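Tryptophan synthase alpha chain (Aquifex aeolicus, PDB 2EKC) probably cleaves indoleglycerol phosphate to indole and glyceraldehyde 3-phosphate, the alpha-subunit half of the last step in tryptophan biosynthesis. Local coordinates at residues K17-Y22 / N251-L256; K38-L41 / I47-I50; V209-G214 / R222-F227. All coordinates share one frame; numbering follows the deposited sequence.

Contact 1 of 3, residues K17-Y22 / N251-L256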
loop_
_atom_site.group_PDB
_atom_site.type_symbol
_atom_site.label_atom_id
_atom_site.label_comp_id
_atom_site.label_asym_id
_atom_site.label_seq_id
_atom_site.Cartn_x
_atom_site.Cartn_y
_atom_site.Cartn_z
ATOM N N LYS A 17 13.678 1.420 7.874
ATOM C CA LYS A 17 12.260 1.744 7.863
ATOM C C LYS A 17 11.801 1.166 6.528
ATOM O O LYS A 17 12.601 1.046 5.593
ATOM C CB LYS A 17 12.030 3.256 7.880
ATOM C CG LYS A 17 12.711 3.979 9.032
ATOM C CD LYS A 17 12.369 3.362 10.374
ATOM C CE LYS A 17 13.068 4.111 11.499
ATOM N NZ LYS A 17 12.888 3.435 12.808
ATOM N N ALA A 18 10.530 0.807 6.434
ATOM C CA ALA A 18 10.012 0.215 5.209
ATOM C C ALA A 18 9.666 1.223 4.125
ATOM O O ALA A 18 9.208 2.327 4.409
ATOM C CB ALA A 18 8.776 -0.623 5.525
ATOM N N LEU A 19 9.915 0.838 2.877
ATOM C CA LEU A 19 9.545 1.669 1.742
ATOM C C LEU A 19 8.385 0.915 1.107
ATOM O O LEU A 19 8.539 -0.236 0.688
ATOM C CB LEU A 19 10.674 1.797 0.718
ATOM C CG LEU A 19 10.190 2.409 -0.611
ATOM C CD1 LEU A 19 9.540 3.766 -0.354
ATOM C CD2 LEU A 19 11.347 2.550 -1.583
ATOM N N VAL A 20 7.219 1.549 1.076
ATOM C CA VAL A 20 6.030 0.946 0.484
ATOM C C VAL A 20 5.820 1.635 -0.860
ATOM O O VAL A 20 5.585 2.840 -0.902
ATOM C CB VAL A 20 4.797 1.183 1.384
ATOM C CG1 VAL A 20 3.569 0.553 0.767
ATOM C CG2 VAL A 20 5.050 0.610 2.766
ATOM N N SER A 21 5.922 0.880 -1.951
ATOM C CA SER A 21 5.758 1.445 -3.288
ATOM C C SER A 21 4.403 1.098 -3.880
ATOM O O SER A 21 3.963 -0.056 -3.841
ATOM C CB SER A 21 6.872 0.952 -4.215
ATOM O OG SER A 21 8.139 1.313 -3.696
ATOM N N TYR A 22 3.758 2.109 -4.446
ATOM C CA TYR A 22 2.438 1.960 -5.028
ATOM C C TYR A 22 2.451 2.243 -6.529
ATOM O O TYR A 22 2.855 3.323 -6.966
ATOM C CB TYR A 22 1.489 2.908 -4.273
ATOM C CG TYR A 22 0.064 3.031 -4.774
ATOM C CD1 TYR A 22 -0.606 1.952 -5.349
ATOM C CD2 TYR A 22 -0.632 4.234 -4.623
ATOM C CE1 TYR A 22 -1.939 2.071 -5.768
ATOM C CE2 TYR A 22 -1.960 4.362 -5.032
ATOM C CZ TYR A 22 -2.605 3.280 -5.605
ATOM O OH TYR A 22 -3.911 3.421 -6.022
ATOM N N ASN A 251 15.974 4.329 -9.968
ATOM C CA ASN A 251 16.898 5.240 -9.302
ATOM C C ASN A 251 16.209 5.960 -8.151
ATOM O O ASN A 251 16.799 6.146 -7.087
ATOM C CB ASN A 251 17.451 6.279 -10.284
ATOM C CG ASN A 251 18.429 5.685 -11.279
ATOM O OD1 ASN A 251 19.050 4.653 -11.018
ATOM N ND2 ASN A 251 18.590 6.347 -12.420
ATOM N N LEU A 252 14.963 6.371 -8.369
ATOM C CA LEU A 252 14.201 7.072 -7.342
ATOM C C LEU A 252 13.930 6.173 -6.137
ATOM O O LEU A 252 14.044 6.607 -4.990
ATOM C CB LEU A 252 12.875 7.585 -7.916
ATOM C CG LEU A 252 11.930 8.294 -6.937
ATOM C CD1 LEU A 252 12.625 9.500 -6.315
ATOM C CD2 LEU A 252 10.664 8.726 -7.671
ATOM N N VAL A 253 13.573 4.921 -6.396
ATOM C CA VAL A 253 13.301 3.975 -5.315
ATOM C C VAL A 253 14.576 3.720 -4.513
ATOM O O VAL A 253 14.538 3.605 -3.287
ATOM C CB VAL A 253 12.769 2.633 -5.868
ATOM C CG1 VAL A 253 12.763 1.571 -4.766
ATOM C CG2 VAL A 253 11.364 2.824 -6.421
ATOM N N LYS A 254 15.703 3.639 -5.212
ATOM C CA LYS A 254 16.983 3.405 -4.558
ATOM C C LYS A 254 17.318 4.572 -3.637
ATOM O O LYS A 254 17.785 4.377 -2.518
ATOM C CB LYS A 254 18.085 3.231 -5.607
ATOM C CG LYS A 254 19.450 2.911 -5.027
ATOM C CD LYS A 254 20.426 2.470 -6.114
ATOM C CE LYS A 254 20.694 3.586 -7.111
ATOM N NZ LYS A 254 21.616 3.159 -8.202
ATOM N N GLU A 255 17.067 5.787 -4.114
ATOM C CA GLU A 255 17.337 6.988 -3.336
ATOM C C GLU A 255 16.418 7.117 -2.119
ATOM O O GLU A 255 16.866 7.470 -1.028
ATOM C CB GLU A 255 17.211 8.222 -4.231
ATOM C CG GLU A 255 17.306 9.537 -3.487
ATOM C CD GLU A 255 17.712 10.679 -4.388
ATOM O OE1 GLU A 255 17.134 10.800 -5.492
ATOM O OE2 GLU A 255 18.605 11.457 -3.990
ATOM N N LEU A 256 15.131 6.838 -2.308
ATOM C CA LEU A 256 14.173 6.912 -1.209
ATOM C C LEU A 256 14.583 5.941 -0.106
ATOM O O LEU A 256 14.570 6.280 1.076
ATOM C CB LEU A 256 12.769 6.560 -1.704
ATOM C CG LEU A 256 12.130 7.527 -2.701
ATOM C CD1 LEU A 256 10.786 6.978 -3.171
ATOM C CD2 LEU A 256 11.953 8.888 -2.039
#
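On the outer wall of the TIM barrel, L19 and S21 of the first strand meet V253 and L256 of the last long helix, 246-258. L19 does most of the touching: its methyl CD2 lies 3.6 Å from CG1 of V253. The same CD2 stands 3.8 Å from the backbone oxygen V253 O, so the methyl also touches the helix backbone. It approaches L256 as well, with L19 CD2 4.3 Å from L256 CB. L19 reaches this place because its CG is anti to the backbone N (chi1 167°), which carries the branch out from the strand toward the helix. The two side chains, L19 and V253, slant across one another rather than running alongside. In this closed eight-stranded barrel the C-terminal helix 246-258 packs on the outside of the first strand, 18-24, running nearly antiparallel to it at 153°, with the axes of the short segments 10.0 Å apart at their closest approach. V253 presents both methyls: CG1 to L19, and CG2 toward S21, whose OG is 4.5 Å from V253 CG2. That hydroxyl makes no hydrogen bond to the helix segment; its partner is OG1 of T45, just before the second strand, and T45 also touches V253. L237 of helix 235-242 packs on both S21 and V253, while V233 of the eighth strand lies against L19 and L256.

Contact 2 of 3, residues K38-L41 / I47-I50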
loop_
_atom_site.group_PDB
_atom_site.type_symbol
_atom_site.label_atom_id
_atom_site.label_comp_id
_atom_site.label_asym_id
_atom_site.label_seq_id
_atom_site.Cartn_x
_atom_site.Cartn_y
_atom_site.Cartn_z
ATOM N N LYS A 38 8.571 -4.695 -11.332
ATOM C CA LYS A 38 9.812 -5.437 -11.158
ATOM C C LYS A 38 10.964 -4.508 -10.772
ATOM O O LYS A 38 11.793 -4.848 -9.927
ATOM C CB LYS A 38 10.150 -6.194 -12.445
ATOM C CG LYS A 38 9.200 -7.349 -12.732
ATOM C CD LYS A 38 9.539 -8.037 -14.042
ATOM C CE LYS A 38 8.718 -9.304 -14.226
ATOM N NZ LYS A 38 8.996 -9.956 -15.537
ATOM N N GLU A 39 10.992 -3.326 -11.376
ATOM C CA GLU A 39 12.043 -2.357 -11.111
ATOM C C GLU A 39 12.031 -1.859 -9.668
ATOM O O GLU A 39 13.081 -1.803 -9.022
ATOM C CB GLU A 39 11.910 -1.171 -12.066
ATOM C CG GLU A 39 13.079 -0.200 -12.038
ATOM C CD GLU A 39 14.374 -0.841 -12.512
ATOM O OE1 GLU A 39 14.304 -1.760 -13.351
ATOM O OE2 GLU A 39 15.460 -0.417 -12.059
ATOM N N VAL A 40 10.856 -1.504 -9.149
ATOM C CA VAL A 40 10.796 -1.005 -7.776
ATOM C C VAL A 40 11.121 -2.106 -6.770
ATOM O O VAL A 40 11.664 -1.834 -5.699
ATOM C CB VAL A 40 9.414 -0.352 -7.435
ATOM C CG1 VAL A 40 9.071 0.704 -8.482
ATOM C CG2 VAL A 40 8.319 -1.406 -7.328
ATOM N N LEU A 41 10.815 -3.348 -7.119
ATOM C CA LEU A 41 11.112 -4.464 -6.228
ATOM C C LEU A 41 12.616 -4.726 -6.205
ATOM O O LEU A 41 13.198 -4.970 -5.148
ATOM C CB LEU A 41 10.372 -5.724 -6.685
ATOM C CG LEU A 41 8.849 -5.680 -6.507
ATOM C CD1 LEU A 41 8.211 -6.834 -7.248
ATOM C CD2 LEU A 41 8.503 -5.723 -5.025
ATOM N N ILE A 47 7.516 -3.299 0.799
ATOM C CA ILE A 47 6.111 -3.687 0.766
ATOM C C ILE A 47 5.513 -3.097 -0.498
ATOM O O ILE A 47 5.689 -1.910 -0.782
ATOM C CB ILE A 47 5.348 -3.135 1.989
ATOM C CG1 ILE A 47 5.899 -3.761 3.271
ATOM C CG2 ILE A 47 3.847 -3.425 1.848
ATOM C CD1 ILE A 47 5.330 -3.153 4.539
ATOM N N LEU A 48 4.804 -3.923 -1.251
ATOM C CA LEU A 48 4.211 -3.474 -2.499
ATOM C C LEU A 48 2.714 -3.224 -2.404
ATOM O O LEU A 48 1.986 -4.015 -1.808
ATOM C CB LEU A 48 4.477 -4.518 -3.588
ATOM C CG LEU A 48 4.082 -4.159 -5.018
ATOM C CD1 LEU A 48 4.966 -3.014 -5.501
ATOM C CD2 LEU A 48 4.238 -5.374 -5.921
ATOM N N GLU A 49 2.259 -2.105 -2.967
ATOM C CA GLU A 49 0.833 -1.809 -3.007
ATOM C C GLU A 49 0.469 -1.953 -4.483
ATOM O O GLU A 49 1.005 -1.238 -5.338
ATOM C CB GLU A 49 0.512 -0.387 -2.547
ATOM C CG GLU A 49 0.917 -0.054 -1.127
ATOM C CD GLU A 49 0.273 1.237 -0.646
ATOM O OE1 GLU A 49 0.088 2.150 -1.477
ATOM O OE2 GLU A 49 -0.042 1.338 0.559
ATOM N N ILE A 50 -0.435 -2.880 -4.773
ATOM C CA ILE A 50 -0.863 -3.155 -6.140
ATOM C C ILE A 50 -2.192 -2.476 -6.437
ATOM O O ILE A 50 -3.212 -2.816 -5.837
ATOM C CB ILE A 50 -1.006 -4.683 -6.349
ATOM C CG1 ILE A 50 0.314 -5.377 -5.985
ATOM C CG2 ILE A 50 -1.402 -4.981 -7.789
ATOM C CD1 ILE A 50 0.293 -6.917 -6.124
#
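L48 of the second strand sets its forked tip against V40 and L41, consecutive residues on helix 30-42. Its CD1 is 4.1 Å from V40 CG2, and its other methyl, L48 CD2, is 4.4 Å from L41 CD2, so each prong has its own partner. An extended first torsion, chi1 -173° with CG opposite N, lets L48 span the gap between sheet and helix. V40 and L48 stand roughly perpendicular and meet through one methyl each. L41 starts out along the flank, and its end comes nearer to the strand. All three side chains are buried, and other helices complete their packing: L88 of helix 78-91 touches both L41 and L48, while L249 and V253 of helix 246-258 touch V40. K38 and E39 make the looser side of the contact; they do not touch the strand segment and are partly exposed, and K38 NZ has a long, weak ion pair with E91 OE2. V40 O is hydrogen-bonded to T45 OG1, which ties the helix to the loop before the strand. On the strand, I47 points away from the helix, unlike L48, and E49, the predicted proton acceptor, lies against V20 and Y22 of the neighbouring strand. The helix thus packs against the strand that follows it in the chain, as in the beta-alpha-beta units of a TIM barrel, here formed by strand 18-24, helix 30-42 and strand 47-51.

Contact 3 of 3, residues V209-G214 / R222-F227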
loop_
_atom_site.group_PDB
_atom_site.type_symbol
_atom_site.label_atom_id
_atom_site.label_comp_id
_atom_site.label_asym_id
_atom_site.label_seq_id
_atom_site.Cartn_x
_atom_site.Cartn_y
_atom_site.Cartn_z
ATOM N N VAL A 209 3.474 1.334 11.849
ATOM C CA VAL A 209 2.649 2.297 11.143
ATOM C C VAL A 209 3.422 2.925 9.997
ATOM O O VAL A 209 4.579 3.305 10.158
ATOM C CB VAL A 209 2.143 3.412 12.103
ATOM C CG1 VAL A 209 3.317 4.088 12.805
ATOM C CG2 VAL A 209 1.331 4.445 11.325
ATOM N N VAL A 210 2.786 3.001 8.829
ATOM C CA VAL A 210 3.404 3.615 7.663
ATOM C C VAL A 210 2.636 4.899 7.361
ATOM O O VAL A 210 1.425 4.979 7.586
ATOM C CB VAL A 210 3.387 2.672 6.421
ATOM C CG1 VAL A 210 4.246 1.442 6.691
ATOM C CG2 VAL A 210 1.970 2.263 6.081
ATOM N N VAL A 211 3.346 5.906 6.870
ATOM C CA VAL A 211 2.738 7.196 6.571
ATOM C C VAL A 211 2.900 7.542 5.097
ATOM O O VAL A 211 3.987 7.414 4.536
ATOM C CB VAL A 211 3.379 8.300 7.439
ATOM C CG1 VAL A 211 2.883 9.672 7.018
ATOM C CG2 VAL A 211 3.051 8.043 8.902
ATOM N N GLY A 212 1.815 7.991 4.478
ATOM C CA GLY A 212 1.874 8.331 3.071
ATOM C C GLY A 212 1.364 9.710 2.707
ATOM O O GLY A 212 0.985 10.504 3.570
ATOM N N PHE A 213 1.356 9.966 1.403
ATOM C CA PHE A 213 0.923 11.223 0.804
ATOM C C PHE A 213 1.988 12.302 0.909
ATOM O O PHE A 213 2.426 12.653 2.003
ATOM C CB PHE A 213 -0.366 11.751 1.442
ATOM C CG PHE A 213 -0.884 12.999 0.781
ATOM C CD1 PHE A 213 -1.541 12.931 -0.444
ATOM C CD2 PHE A 213 -0.650 14.250 1.344
ATOM C CE1 PHE A 213 -1.955 14.091 -1.102
ATOM C CE2 PHE A 213 -1.059 15.416 0.695
ATOM C CZ PHE A 213 -1.712 15.334 -0.530
ATOM N N GLY A 214 2.403 12.820 -0.241
ATOM C CA GLY A 214 3.397 13.876 -0.259
ATOM C C GLY A 214 4.848 13.445 -0.175
ATOM O O GLY A 214 5.702 14.240 0.213
ATOM N N ARG A 222 13.450 10.367 4.780
ATOM C CA ARG A 222 14.257 10.510 5.989
ATOM C C ARG A 222 13.451 11.171 7.108
ATOM O O ARG A 222 13.437 10.688 8.237
ATOM C CB ARG A 222 15.508 11.339 5.674
ATOM C CG ARG A 222 16.376 11.646 6.892
ATOM C CD ARG A 222 16.931 10.378 7.526
ATOM N NE ARG A 222 17.948 9.739 6.694
ATOM C CZ ARG A 222 18.485 8.551 6.954
ATOM N NH1 ARG A 222 18.102 7.867 8.025
ATOM N NH2 ARG A 222 19.404 8.046 6.146
ATOM N N GLU A 223 12.774 12.269 6.786
ATOM C CA GLU A 223 11.974 12.990 7.771
ATOM C C GLU A 223 10.806 12.172 8.322
ATOM O O GLU A 223 10.629 12.076 9.537
ATOM C CB GLU A 223 11.449 14.293 7.166
ATOM C CG GLU A 223 12.553 15.225 6.692
ATOM C CD GLU A 223 12.020 16.516 6.095
ATOM O OE1 GLU A 223 11.276 16.451 5.089
ATOM O OE2 GLU A 223 12.351 17.595 6.632
ATOM N N ILE A 224 10.001 11.594 7.437
ATOM C CA ILE A 224 8.863 10.795 7.880
ATOM C C ILE A 224 9.341 9.519 8.560
ATOM O O ILE A 224 8.791 9.102 9.578
ATOM C CB ILE A 224 7.957 10.415 6.700
ATOM C CG1 ILE A 224 7.408 11.687 6.053
ATOM C CG2 ILE A 224 6.821 9.524 7.186
ATOM C CD1 ILE A 224 6.651 11.448 4.780
ATOM N N GLY A 225 10.372 8.908 7.983
ATOM C CA GLY A 225 10.923 7.689 8.539
ATOM C C GLY A 225 11.512 7.887 9.922
ATOM O O GLY A 225 11.754 6.916 10.643
ATOM N N SER A 226 11.745 9.140 10.299
ATOM C CA SER A 226 12.308 9.436 11.612
ATOM C C SER A 226 11.292 9.150 12.712
ATOM O O SER A 226 11.670 8.945 13.865
ATOM C CB SER A 226 12.747 10.901 11.703
ATOM O OG SER A 226 11.626 11.759 11.831
ATOM N N PHE A 227 10.007 9.140 12.363
ATOM C CA PHE A 227 8.972 8.871 13.358
ATOM C C PHE A 227 7.993 7.750 12.996
ATOM O O PHE A 227 7.253 7.272 13.853
ATOM C CB PHE A 227 8.209 10.167 13.704
ATOM C CG PHE A 227 7.433 10.759 12.560
ATOM C CD1 PHE A 227 6.169 10.278 12.233
ATOM C CD2 PHE A 227 7.953 11.823 11.829
ATOM C CE1 PHE A 227 5.437 10.852 11.200
ATOM C CE2 PHE A 227 7.228 12.399 10.796
ATOM C CZ PHE A 227 5.968 11.915 10.481
#
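V211 on the seventh strand faces I224 of helix 218-225, and the ring of F227 comes in beside them. The methyl CG2 of I224 sits against the branch carbon of V211, 3.7 Å from V211 CB, and is 3.9 Å from V211 CG1. A first torsion of -61° in I224 puts CG1 beside the backbone N and leaves CG2, on the far side from N, to face the valine. V211 divides its methyls between the partners, CG1 going to I224 and CG2 to the phenylalanine, 4.3 Å from F227 CE1; that methyl approaches the ring obliquely. F227 has its CG on the +60° side (chi1 64°), a conformation that folds the ring back over its own chain. One ring face therefore lies against a backbone carbonyl, with I224 O 3.5 Å above the plane of the F227 ring, over its centre. F227 N donates a hydrogen bond to I224 O at 3.0 Å, so one carbonyl oxygen both takes this bond and lies over the ring. Within residues 223-227, S226 OG also donates a short hydrogen bond of 2.5 Å to E223 O, the donor tilted 20° from the carbonyl plane. I224 is packed further by V215 and by V231 of the eighth strand. I194 and K195 of helix 192-204 touch F227, whose O is hydrogen-bonded to NH2 of R202, and the contact thus fills the corner between helices 192-204 and 218-225, outside strands 209-212 and 230-233.

In the fold
From the N terminus, contact 1 opens at the first strand and closes only at 251-256, almost the whole chain later, so it encloses the other two and ties the C-terminal helix to the start of the barrel. Contact 2 closes a short loop between helix 30-42 and the second strand, and contact 3 a similar one between the seventh strand and its helix; they follow in series without crossing. Strands 18-24 and 47-51 are neighbours, linked by a probable hydrogen bond from E49 N to S21 O (2.8 Å). V20 CG2 and V210 CG1, 4.1 Å apart, bring contacts 1 and 3 together, while contacts 2 and 3 do not touch.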